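Local coordinates for CptN Toxin (Eubacterium rectale DSM 17629, PDB 4RMO), which is the toxin of a type III toxin-antitoxin system, bound here to its pseudoknot RNA antitoxin, and is probably an endoribonuclease like its ToxN relatives, at residues R127-L130 / G131-R135; F93-D97 / K98-R102; L111-S115 / E116-K120. All blocks are in the same frame, centred on the assembly; numbering follows the deposited sequence.

Contact 1. Residues R127-L130 / G131-R135; sequences RKVL and GMLKR. With nucleotides of chain B.
Arg127 O accepts the backbone N-H of Gly131 at 3.0 Å, the first of four successive i to i+4 bonds. The Arg127 side chain passes alongside OP2 of U26 of chain B, which lies 3.6 Å from CD and near the guanidinium plane at its edge; Phe36 adds a cation-pi contact. Lys128 runs extended alongside the selenomethionine Met132, with Lys128 CE 4.1 Å from Met132 SE. The lysine ends in a salt bridge with Asp72. With CG anti to its carbonyl carbon (chi1 -73°), Met132 brings CG within 3.3 Å of C5 of A7 of chain B. The C-terminal part of helix 116-134 is thus an RNA-binding surface: at Gly131, which has no side chain, U26 comes right up to the backbone, O2' to CA 3.2 Å. Val129, buried, lies side by side with Leu133 (CG1 to CD1 3.8 Å), near Ile89 and Phe139. Val129 O takes the Leu133 N-H in a nearly straight bond. Leu130 packs on Ile146, and its CG meets the aliphatic part of Lys134, CD 4.0 Å away. Beyond that point Lys134 stretches out to the RNA backbone, where NZ donates to OP2 of A27 of chain B at 2.9 Å.

Contact 2. Residues F93-D97 / K98-R102; sequences FPISD and KYIER. With nucleotides of chain F.
A short 3-10 turn linking strand 93-96 to strand 100-106 brings Ile95 and Ser96 up against Tyr99 and Ile100. Two consecutive i to i+3 backbone bonds close it: Tyr99 N donates to Ser96 O at 3.1 Å, and Ile100 N to Asp97 O, also at 3.1 Å. In both the donor sits above the carbonyl plane, more so at Asp97. On the inner side CG1 of Ile95 passes across CB of Tyr99 at 3.7 Å, while its other branch, CG2, reaches CD1 of Ile100 at 4.0 Å. Ser96 OG stands between the backbone N and the carbonyl carbon (chi1 64°), which places it 3.5 Å from CD2 of the Tyr99 ring. A water that accepts from Lys98 N at 3.0 Å also makes a weak bond to this hydroxyl. Tyr99 is fixed further by Phe13, edge-to-face, and by Asp16, which bonds its OH. The turn carries the chain from one partner strand to another within the antiparallel sheet, since 93-96 pairs with 44-51 and 100-106 with 6-9. Just past it, Glu101 and Arg102 both face Ile8 in a classic beta bulge, and Glu101 OE1 holds Arg102 NE in a salt bridge. The extended Arg102 then grips the Hoogsteen edge of G44 of chain F with two N-H groups, NH1 to O6 at 2.7 Å and NH2 to N7 at 2.8 Å, while O4 of U43 of chain F lies over one face of the guanidinium.

Contact 3. Residues L111-S115 / E116-K120; sequences LRLTS and EHAAK. With nucleotides of chain F.
Glu116 follows the N-cap residue Ser115 and opens helix 116-134, where both its backbone and its side chain take hold of G13 of chain F. At the helix start, Glu116 N donates to O6 of G13 at 2.9 Å. With CG anti to the carbonyl carbon (chi1 -65°) and the chain extended beyond, the carboxylate comes round to the same base edge: Glu116 OE2 accepts the N1-H of G13 at 2.9 Å in a nearly straight bond (169°), and an N2-H more weakly. Thr114 O lies over the ring of that base, 3.1 Å from C6 of G13, so the loop packs on its face while Glu116 holds its edge. Thr114 OG1 itself is bonded to Asp80. The next residue, His117, turns its ring edge to the phosphate of G36 of chain F, though its exact separation there is doubtful; ND1 lies 4.1 Å from CB of Ser115. The hydroxyl of Ser115 bonds a modified residue of another chain and makes no cap. Ser115 O, by contrast, starts the helix, accepting Ala118 N weakly and Ala119 N at 3.2 Å, the latter in the carbonyl plane. Leu113, the centre of an inverse gamma turn, lays CD2 against Ala119 CA at 3.5 Å, near Tyr33. A backbone donor at O6 and a carboxylate facing N1 and N2 match the Watson-Crick edge of guanine, so this helix start probably distinguishes guanine from other bases.

Overall arrangement
Along the chain the order is contact 2, contact 3, contact 1, each closing before the next opens. Their centres form a nearly even triangle, 20 to 22 Å on a side, and none touches another; nearest atoms are about 7 to 9 Å apart. Contacts 1 and 3 lie towards opposite ends of helix 116-134, whereas contact 2 sits at a turn in the antiparallel sheet. Strand 100-106, which starts within contact 2, pairs with strand 109-110, and the loop after that strand leads into contact 3. Contact 1 meets RNA chain B, while contacts 2 and 3 meet chain F, so one toxin molecule engages two RNA chains through separate parts of its surface.

Contact 1. Residues R127-L130 / G131-R135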
# COMPACT_ATOMS: atom_id res chain seq x y z
N ARG A 127 8.75 9.47 13.39
CA ARG A 127 9.55 8.41 14.01
C ARG A 127 11.01 8.59 13.68
O ARG A 127 11.88 8.38 14.50
CB ARG A 127 9.07 7.06 13.54
CG ARG A 127 7.76 6.66 14.18
CD ARG A 127 7.32 5.22 13.79
NE ARG A 127 5.99 4.97 14.34
CZ ARG A 127 5.72 4.81 15.63
NH1 ARG A 127 6.68 4.82 16.55
NH2 ARG A 127 4.47 4.64 16.01
N LYS A 128 11.26 8.97 12.44
CA LYS A 128 12.59 9.24 12.00
C LYS A 128 13.18 10.47 12.74
O LYS A 128 14.30 10.44 13.24
CB LYS A 128 12.58 9.52 10.51
CG LYS A 128 13.94 9.78 9.96
CD LYS A 128 13.98 9.82 8.44
CE LYS A 128 15.37 10.27 7.95
NZ LYS A 128 15.45 10.57 6.49
N VAL A 129 12.42 11.56 12.78
CA VAL A 129 12.91 12.75 13.42
C VAL A 129 13.17 12.50 14.91
O VAL A 129 14.20 12.91 15.44
CB VAL A 129 11.93 13.91 13.24
CG1 VAL A 129 12.22 14.99 14.27
CG2 VAL A 129 12.04 14.45 11.83
N LEU A 130 12.24 11.86 15.58
CA LEU A 130 12.43 11.56 16.98
C LEU A 130 13.66 10.67 17.19
O LEU A 130 14.39 10.81 18.18
CB LEU A 130 11.20 10.91 17.55
CG LEU A 130 11.29 10.55 19.02
CD1 LEU A 130 11.58 11.78 19.83
CD2 LEU A 130 9.99 9.88 19.47
N GLY A 131 13.88 9.73 16.27
CA GLY A 131 15.03 8.83 16.39
C GLY A 131 16.33 9.60 16.32
O GLY A 131 17.27 9.32 17.06
N MSE A 132 16.37 10.55 15.42
CA MSE A 132 17.51 11.38 15.23
C MSE A 132 17.74 12.37 16.40
O MSE A 132 18.87 12.53 16.86
CB MSE A 132 17.34 12.17 13.94
CG MSE A 132 17.53 11.29 12.70
SE MSE A 132 17.07 12.13 11.18
CE MSE A 132 18.46 13.12 10.93
N LEU A 133 16.66 12.98 16.90
CA LEU A 133 16.74 13.83 18.08
C LEU A 133 17.32 13.08 19.28
O LEU A 133 18.14 13.60 19.99
CB LEU A 133 15.36 14.38 18.45
CG LEU A 133 14.78 15.36 17.44
CD1 LEU A 133 13.35 15.78 17.85
CD2 LEU A 133 15.68 16.58 17.34
N LYS A 134 16.82 11.86 19.53
CA LYS A 134 17.26 11.03 20.63
C LYS A 134 18.75 10.73 20.56
O LYS A 134 19.35 10.37 21.56
CB LYS A 134 16.48 9.73 20.65
CG LYS A 134 15.24 9.77 21.51
CD LYS A 134 14.23 8.74 21.03
CE LYS A 134 13.34 8.31 22.19
NZ LYS A 134 12.82 6.94 22.02
N ARG A 135 19.32 10.81 19.35
CA ARG A 135 20.73 10.54 19.13
C ARG A 135 21.55 11.80 19.00
O ARG A 135 22.70 11.75 18.58
CB ARG A 135 20.91 9.68 17.87
CG ARG A 135 20.65 8.26 18.25
CD ARG A 135 20.92 7.38 17.13
NE ARG A 135 22.35 7.13 16.95
CZ ARG A 135 23.10 6.29 17.68
NH1 ARG A 135 22.58 5.65 18.74
NH2 ARG A 135 24.36 6.10 17.33
P U B 26 10.43 2.82 16.41
OP1 U B 26 9.53 2.35 17.50
OP2 U B 26 10.13 4.06 15.63
O5' U B 26 11.92 3.11 16.90
C5' U B 26 12.63 2.16 17.75
C4' U B 26 13.95 2.76 18.17
O4' U B 26 14.71 3.12 16.98
C3' U B 26 13.86 4.03 19.01
O3' U B 26 14.96 4.06 19.90
C2' U B 26 14.05 5.13 17.97
O2' U B 26 14.56 6.36 18.44
C1' U B 26 15.07 4.48 17.03
N1 U B 26 15.00 5.03 15.66
C2 U B 26 16.09 5.72 15.19
O2 U B 26 17.09 5.90 15.86
N3 U B 26 15.94 6.22 13.92
C4 U B 26 14.84 6.11 13.10
O4 U B 26 14.87 6.61 11.97
C5 U B 26 13.77 5.34 13.64
C6 U B 26 13.87 4.87 14.89
P A B 27 14.78 3.83 21.48
OP1 A B 27 13.44 3.18 21.74
OP2 A B 27 15.11 5.13 22.14
O5' A B 27 15.96 2.82 21.80
C5' A B 27 15.77 1.39 21.74
C4' A B 27 17.11 0.70 21.63
O4' A B 27 17.71 0.96 20.33
C3' A B 27 18.17 1.12 22.66
O3' A B 27 19.08 0.06 22.94
C2' A B 27 18.94 2.20 21.91
O2' A B 27 20.26 2.39 22.34
C1' A B 27 18.96 1.61 20.50
N9 A B 27 19.07 2.61 19.46
C8 A B 27 18.23 3.68 19.30
N7 A B 27 18.52 4.41 18.25
C5 A B 27 19.59 3.76 17.67
C6 A B 27 20.34 4.03 16.52
N6 A B 27 20.10 5.06 15.72
N1 A B 27 21.37 3.21 16.23
C2 A B 27 21.57 2.14 17.01
N3 A B 27 20.92 1.77 18.11
C4 A B 27 19.94 2.64 18.40
P A B 7 23.08 12.19 7.30
OP1 A B 7 24.07 13.18 6.82
OP2 A B 7 22.49 11.18 6.40
O5' A B 7 23.75 11.35 8.46
C5' A B 7 24.39 12.02 9.54
C4' A B 7 24.17 11.26 10.82
O4' A B 7 22.83 11.49 11.30
C3' A B 7 24.28 9.74 10.78
O3' A B 7 25.63 9.30 10.80
C2' A B 7 23.54 9.37 12.06
O2' A B 7 24.34 9.51 13.22
C1' A B 7 22.40 10.39 12.09
N9 A B 7 21.15 9.90 11.51
C8 A B 7 20.72 10.09 10.21
N7 A B 7 19.61 9.47 9.93
C5 A B 7 19.24 8.88 11.13
C6 A B 7 18.14 8.10 11.49
N6 A B 7 17.17 7.78 10.63
N1 A B 7 18.08 7.64 12.76
C2 A B 7 19.08 7.96 13.60
N3 A B 7 20.18 8.68 13.37
C4 A B 7 20.19 9.12 12.11

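Contact 2. Residues F93-D97 / K98-R102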
# COMPACT_ATOMS: atom_id res chain seq x y z
N PHE A 93 7.24 17.17 20.56
CA PHE A 93 7.53 17.09 21.98
C PHE A 93 6.52 16.27 22.70
O PHE A 93 5.44 16.00 22.18
CB PHE A 93 7.51 18.52 22.58
CG PHE A 93 6.16 19.19 22.48
CD1 PHE A 93 5.20 19.01 23.44
CD2 PHE A 93 5.88 20.00 21.42
CE1 PHE A 93 3.99 19.64 23.37
CE2 PHE A 93 4.66 20.63 21.30
CZ PHE A 93 3.69 20.43 22.29
N PRO A 94 6.86 15.83 23.91
CA PRO A 94 5.95 14.95 24.64
C PRO A 94 5.07 15.65 25.62
O PRO A 94 5.40 16.71 26.09
CB PRO A 94 6.90 14.05 25.39
CG PRO A 94 8.08 14.91 25.67
CD PRO A 94 8.17 15.92 24.56
N ILE A 95 3.95 15.03 25.92
CA ILE A 95 2.99 15.63 26.80
C ILE A 95 2.16 14.55 27.51
O ILE A 95 2.19 13.39 27.11
CB ILE A 95 2.06 16.55 26.01
CG1 ILE A 95 1.41 17.57 26.92
CG2 ILE A 95 0.96 15.79 25.29
CD1 ILE A 95 1.00 18.82 26.19
N SER A 96 1.47 14.91 28.58
CA SER A 96 0.58 13.98 29.27
C SER A 96 -0.80 14.55 29.25
O SER A 96 -1.01 15.73 28.97
CB SER A 96 1.03 13.75 30.74
OG SER A 96 0.95 14.94 31.51
N ASP A 97 -1.73 13.70 29.59
CA ASP A 97 -3.14 13.97 29.42
C ASP A 97 -3.63 15.22 30.12
O ASP A 97 -4.53 15.89 29.63
CB ASP A 97 -3.95 12.76 29.91
CG ASP A 97 -5.00 12.36 28.94
OD1 ASP A 97 -4.61 11.70 27.94
OD2 ASP A 97 -6.19 12.70 29.18
N LYS A 98 -3.11 15.50 31.31
CA LYS A 98 -3.65 16.58 32.12
C LYS A 98 -3.35 17.96 31.50
O LYS A 98 -3.92 18.96 31.89
CB LYS A 98 -3.10 16.51 33.53
CG LYS A 98 -1.59 16.70 33.60
CD LYS A 98 -1.13 16.87 35.04
CE LYS A 98 0.35 17.19 35.07
NZ LYS A 98 0.83 17.46 36.44
N TYR A 99 -2.40 18.00 30.56
CA TYR A 99 -2.06 19.23 29.90
C TYR A 99 -2.89 19.52 28.65
O TYR A 99 -2.69 20.54 28.00
CB TYR A 99 -0.56 19.21 29.56
CG TYR A 99 0.37 19.38 30.73
CD1 TYR A 99 0.40 20.55 31.44
CD2 TYR A 99 1.24 18.36 31.10
CE1 TYR A 99 1.24 20.71 32.51
CE2 TYR A 99 2.13 18.51 32.16
CZ TYR A 99 2.12 19.70 32.86
OH TYR A 99 3.00 19.90 33.89
N ILE A 100 -3.77 18.61 28.28
CA ILE A 100 -4.59 18.78 27.08
C ILE A 100 -5.81 19.56 27.45
O ILE A 100 -6.50 19.23 28.40
CB ILE A 100 -5.02 17.43 26.52
CG1 ILE A 100 -3.82 16.55 26.17
CG2 ILE A 100 -5.95 17.60 25.35
CD1 ILE A 100 -2.78 17.19 25.27
N GLU A 101 -6.11 20.63 26.71
CA GLU A 101 -7.24 21.49 27.08
C GLU A 101 -8.51 20.99 26.44
O GLU A 101 -9.51 20.82 27.10
CB GLU A 101 -7.00 22.90 26.61
CG GLU A 101 -8.01 23.93 27.09
CD GLU A 101 -7.80 25.33 26.47
OE1 GLU A 101 -8.55 25.75 25.55
OE2 GLU A 101 -6.84 26.01 26.90
N ARG A 102 -8.48 20.78 25.14
CA ARG A 102 -9.70 20.41 24.41
C ARG A 102 -9.35 20.04 22.98
O ARG A 102 -8.23 20.32 22.51
CB ARG A 102 -10.69 21.57 24.38
CG ARG A 102 -10.09 22.83 23.81
CD ARG A 102 -11.11 23.94 23.66
NE ARG A 102 -10.47 25.20 23.24
CZ ARG A 102 -10.38 25.61 21.96
NH1 ARG A 102 -10.93 24.90 20.96
NH2 ARG A 102 -9.79 26.78 21.70
P G F 44 -9.94 30.51 12.32
OP1 G F 44 -9.49 31.40 11.21
OP2 G F 44 -10.17 29.05 12.14
O5' G F 44 -8.89 30.63 13.50
C5' G F 44 -8.57 31.91 14.09
C4' G F 44 -7.78 31.68 15.36
O4' G F 44 -8.64 30.99 16.34
C3' G F 44 -6.55 30.80 15.19
O3' G F 44 -5.49 31.20 16.04
C2' G F 44 -7.06 29.46 15.69
O2' G F 44 -6.10 28.47 16.01
C1' G F 44 -7.88 29.94 16.89
N9 G F 44 -8.71 28.89 17.49
C8 G F 44 -8.62 28.51 18.81
N7 G F 44 -9.30 27.43 19.07
C5 G F 44 -9.89 27.08 17.87
C6 G F 44 -10.69 25.96 17.53
O6 G F 44 -11.08 25.04 18.27
N1 G F 44 -10.99 25.93 16.17
C2 G F 44 -10.56 26.87 15.25
N2 G F 44 -10.99 26.70 14.00
N3 G F 44 -9.80 27.91 15.55
C4 G F 44 -9.47 27.93 16.86
P U F 43 -15.61 27.52 12.59
OP1 U F 43 -14.97 26.43 13.38
OP2 U F 43 -17.07 27.64 12.60
O5' U F 43 -15.03 28.89 13.14
C5' U F 43 -13.75 29.34 12.82
C4' U F 43 -13.36 30.47 13.72
O4' U F 43 -13.98 30.31 15.01
C3' U F 43 -11.88 30.52 14.03
O3' U F 43 -11.23 31.15 12.95
C2' U F 43 -11.84 31.33 15.31
O2' U F 43 -11.90 32.71 15.11
C1' U F 43 -13.14 30.89 15.99
N1 U F 43 -12.95 29.92 17.08
C2 U F 43 -12.38 30.38 18.25
O2 U F 43 -11.95 31.52 18.36
N3 U F 43 -12.28 29.46 19.25
C4 U F 43 -12.75 28.17 19.24
O4 U F 43 -12.58 27.45 20.23
C5 U F 43 -13.35 27.76 18.01
C6 U F 43 -13.46 28.65 17.01
O HOH W 1 -1.76 13.34 32.96

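Contact 3. Residues L111-S115 / E116-K120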
# COMPACT_ATOMS: atom_id res chain seq x y z
N LEU A 111 -11.59 18.66 14.42
CA LEU A 111 -10.69 18.63 13.29
C LEU A 111 -9.66 17.53 13.50
O LEU A 111 -9.06 17.41 14.55
CB LEU A 111 -9.95 19.95 13.13
CG LEU A 111 -9.17 20.12 11.85
CD1 LEU A 111 -10.11 20.23 10.66
CD2 LEU A 111 -8.30 21.37 11.90
N ARG A 112 -9.47 16.71 12.48
CA ARG A 112 -8.47 15.67 12.55
C ARG A 112 -7.94 15.36 11.14
O ARG A 112 -8.45 15.88 10.12
CB ARG A 112 -9.04 14.47 13.29
CG ARG A 112 -10.10 13.72 12.54
CD ARG A 112 -11.21 13.14 13.42
NE ARG A 112 -12.35 13.96 13.06
CZ ARG A 112 -13.35 13.61 12.26
NH1 ARG A 112 -13.49 12.39 11.78
NH2 ARG A 112 -14.26 14.52 11.98
N LEU A 113 -6.82 14.65 11.09
CA LEU A 113 -6.20 14.35 9.79
C LEU A 113 -6.86 13.04 9.30
O LEU A 113 -6.38 11.97 9.56
CB LEU A 113 -4.70 14.23 9.93
CG LEU A 113 -3.93 14.17 8.63
CD1 LEU A 113 -4.07 15.43 7.82
CD2 LEU A 113 -2.47 13.93 8.95
N THR A 114 -8.01 13.17 8.61
CA THR A 114 -8.80 12.00 8.19
C THR A 114 -8.16 11.25 7.03
O THR A 114 -8.37 10.05 6.91
CB THR A 114 -10.21 12.42 7.75
OG1 THR A 114 -10.13 13.47 6.75
CG2 THR A 114 -11.00 12.89 8.93
N SER A 115 -7.40 11.95 6.18
CA SER A 115 -6.66 11.30 5.10
C SER A 115 -5.56 10.39 5.65
O SER A 115 -4.46 10.86 5.99
CB SER A 115 -6.06 12.33 4.16
OG SER A 115 -7.05 13.03 3.42
N GLU A 116 -5.84 9.10 5.72
CA GLU A 116 -4.89 8.16 6.28
C GLU A 116 -3.54 8.17 5.61
O GLU A 116 -2.53 7.98 6.28
CB GLU A 116 -5.44 6.74 6.32
CG GLU A 116 -6.63 6.57 7.24
CD GLU A 116 -7.27 5.18 7.07
OE1 GLU A 116 -6.55 4.19 7.27
OE2 GLU A 116 -8.47 5.08 6.73
N HIS A 117 -3.46 8.40 4.32
CA HIS A 117 -2.16 8.33 3.70
C HIS A 117 -1.26 9.49 4.16
O HIS A 117 -0.04 9.37 4.15
CB HIS A 117 -2.24 8.30 2.16
CG HIS A 117 -2.48 9.64 1.54
ND1 HIS A 117 -3.74 10.21 1.46
CD2 HIS A 117 -1.63 10.53 0.98
CE1 HIS A 117 -3.64 11.40 0.90
NE2 HIS A 117 -2.38 11.61 0.59
N ALA A 118 -1.86 10.63 4.48
CA ALA A 118 -1.08 11.78 4.95
C ALA A 118 -0.65 11.50 6.40
O ALA A 118 0.50 11.74 6.74
CB ALA A 118 -1.87 13.07 4.88
N ALA A 119 -1.54 10.96 7.21
CA ALA A 119 -1.20 10.64 8.56
C ALA A 119 -0.02 9.68 8.60
O ALA A 119 0.87 9.79 9.46
CB ALA A 119 -2.38 10.02 9.29
N LYS A 120 -0.06 8.67 7.73
CA LYS A 120 0.97 7.64 7.69
C LYS A 120 2.31 8.23 7.31
O LYS A 120 3.33 7.94 7.92
CB LYS A 120 0.58 6.53 6.72
CG LYS A 120 1.61 5.45 6.59
CD LYS A 120 1.16 4.38 5.59
CE LYS A 120 2.36 3.73 4.90
NZ LYS A 120 1.99 2.44 4.26
P G F 13 -15.37 12.16 -0.52
OP1 G F 13 -16.80 11.98 -0.90
OP2 G F 13 -14.59 13.25 -1.11
O5' G F 13 -15.41 12.22 1.07
C5' G F 13 -14.34 12.85 1.79
C4' G F 13 -14.43 12.46 3.23
O4' G F 13 -13.99 11.10 3.35
C3' G F 13 -13.57 13.26 4.20
O3' G F 13 -14.30 14.42 4.64
C2' G F 13 -13.35 12.27 5.33
O2' G F 13 -14.49 12.25 6.18
C1' G F 13 -13.27 10.94 4.57
N9 G F 13 -11.93 10.48 4.26
C8 G F 13 -11.03 11.01 3.36
N7 G F 13 -9.91 10.33 3.29
C5 G F 13 -10.10 9.28 4.18
C6 G F 13 -9.23 8.22 4.55
O6 G F 13 -8.07 7.99 4.14
N1 G F 13 -9.82 7.39 5.49
C2 G F 13 -11.08 7.54 6.01
N2 G F 13 -11.46 6.66 6.94
N3 G F 13 -11.88 8.54 5.70
C4 G F 13 -11.35 9.35 4.76
P A F 14 -13.56 15.82 4.87
OP1 A F 14 -14.15 16.82 3.98
OP2 A F 14 -12.06 15.63 4.82
O5' A F 14 -13.98 16.16 6.37
C5' A F 14 -13.55 15.31 7.44
C4' A F 14 -14.20 15.74 8.73
O4' A F 14 -13.88 17.14 8.97
C3' A F 14 -15.71 15.72 8.69
O3' A F 14 -16.25 14.45 9.00
C2' A F 14 -16.07 16.75 9.75
O2' A F 14 -16.00 16.22 11.05
C1' A F 14 -15.00 17.80 9.52
N9 A F 14 -15.39 18.91 8.63
C8 A F 14 -14.75 19.42 7.52
N7 A F 14 -15.33 20.48 7.02
C5 A F 14 -16.41 20.70 7.87
C6 A F 14 -17.41 21.70 7.90
N6 A F 14 -17.51 22.67 6.99
N1 A F 14 -18.31 21.66 8.90
C2 A F 14 -18.23 20.67 9.80
N3 A F 14 -17.32 19.69 9.89
C4 A F 14 -16.43 19.77 8.88
P G F 36 -7.06 13.39 -0.33
OP1 G F 36 -5.80 13.10 0.42
OP2 G F 36 -8.19 13.99 0.44
O5' G F 36 -6.70 14.31 -1.56
C5' G F 36 -5.50 14.07 -2.29
C4' G F 36 -5.75 14.29 -3.76
O4' G F 36 -6.55 13.19 -4.29
C3' G F 36 -6.55 15.52 -4.14
O3' G F 36 -5.70 16.66 -4.14
C2' G F 36 -7.03 15.14 -5.53
O2' G F 36 -5.99 15.29 -6.47
C1' G F 36 -7.37 13.67 -5.35
N9 G F 36 -8.77 13.41 -4.99
C8 G F 36 -9.24 13.02 -3.76
N7 G F 36 -10.54 12.84 -3.74
C5 G F 36 -10.93 13.09 -5.05
C6 G F 36 -12.22 13.04 -5.65
O6 G F 36 -13.30 12.71 -5.13
N1 G F 36 -12.16 13.37 -7.00
C2 G F 36 -11.03 13.75 -7.68
N2 G F 36 -11.19 14.03 -8.97
N3 G F 36 -9.82 13.77 -7.14
C4 G F 36 -9.85 13.44 -5.83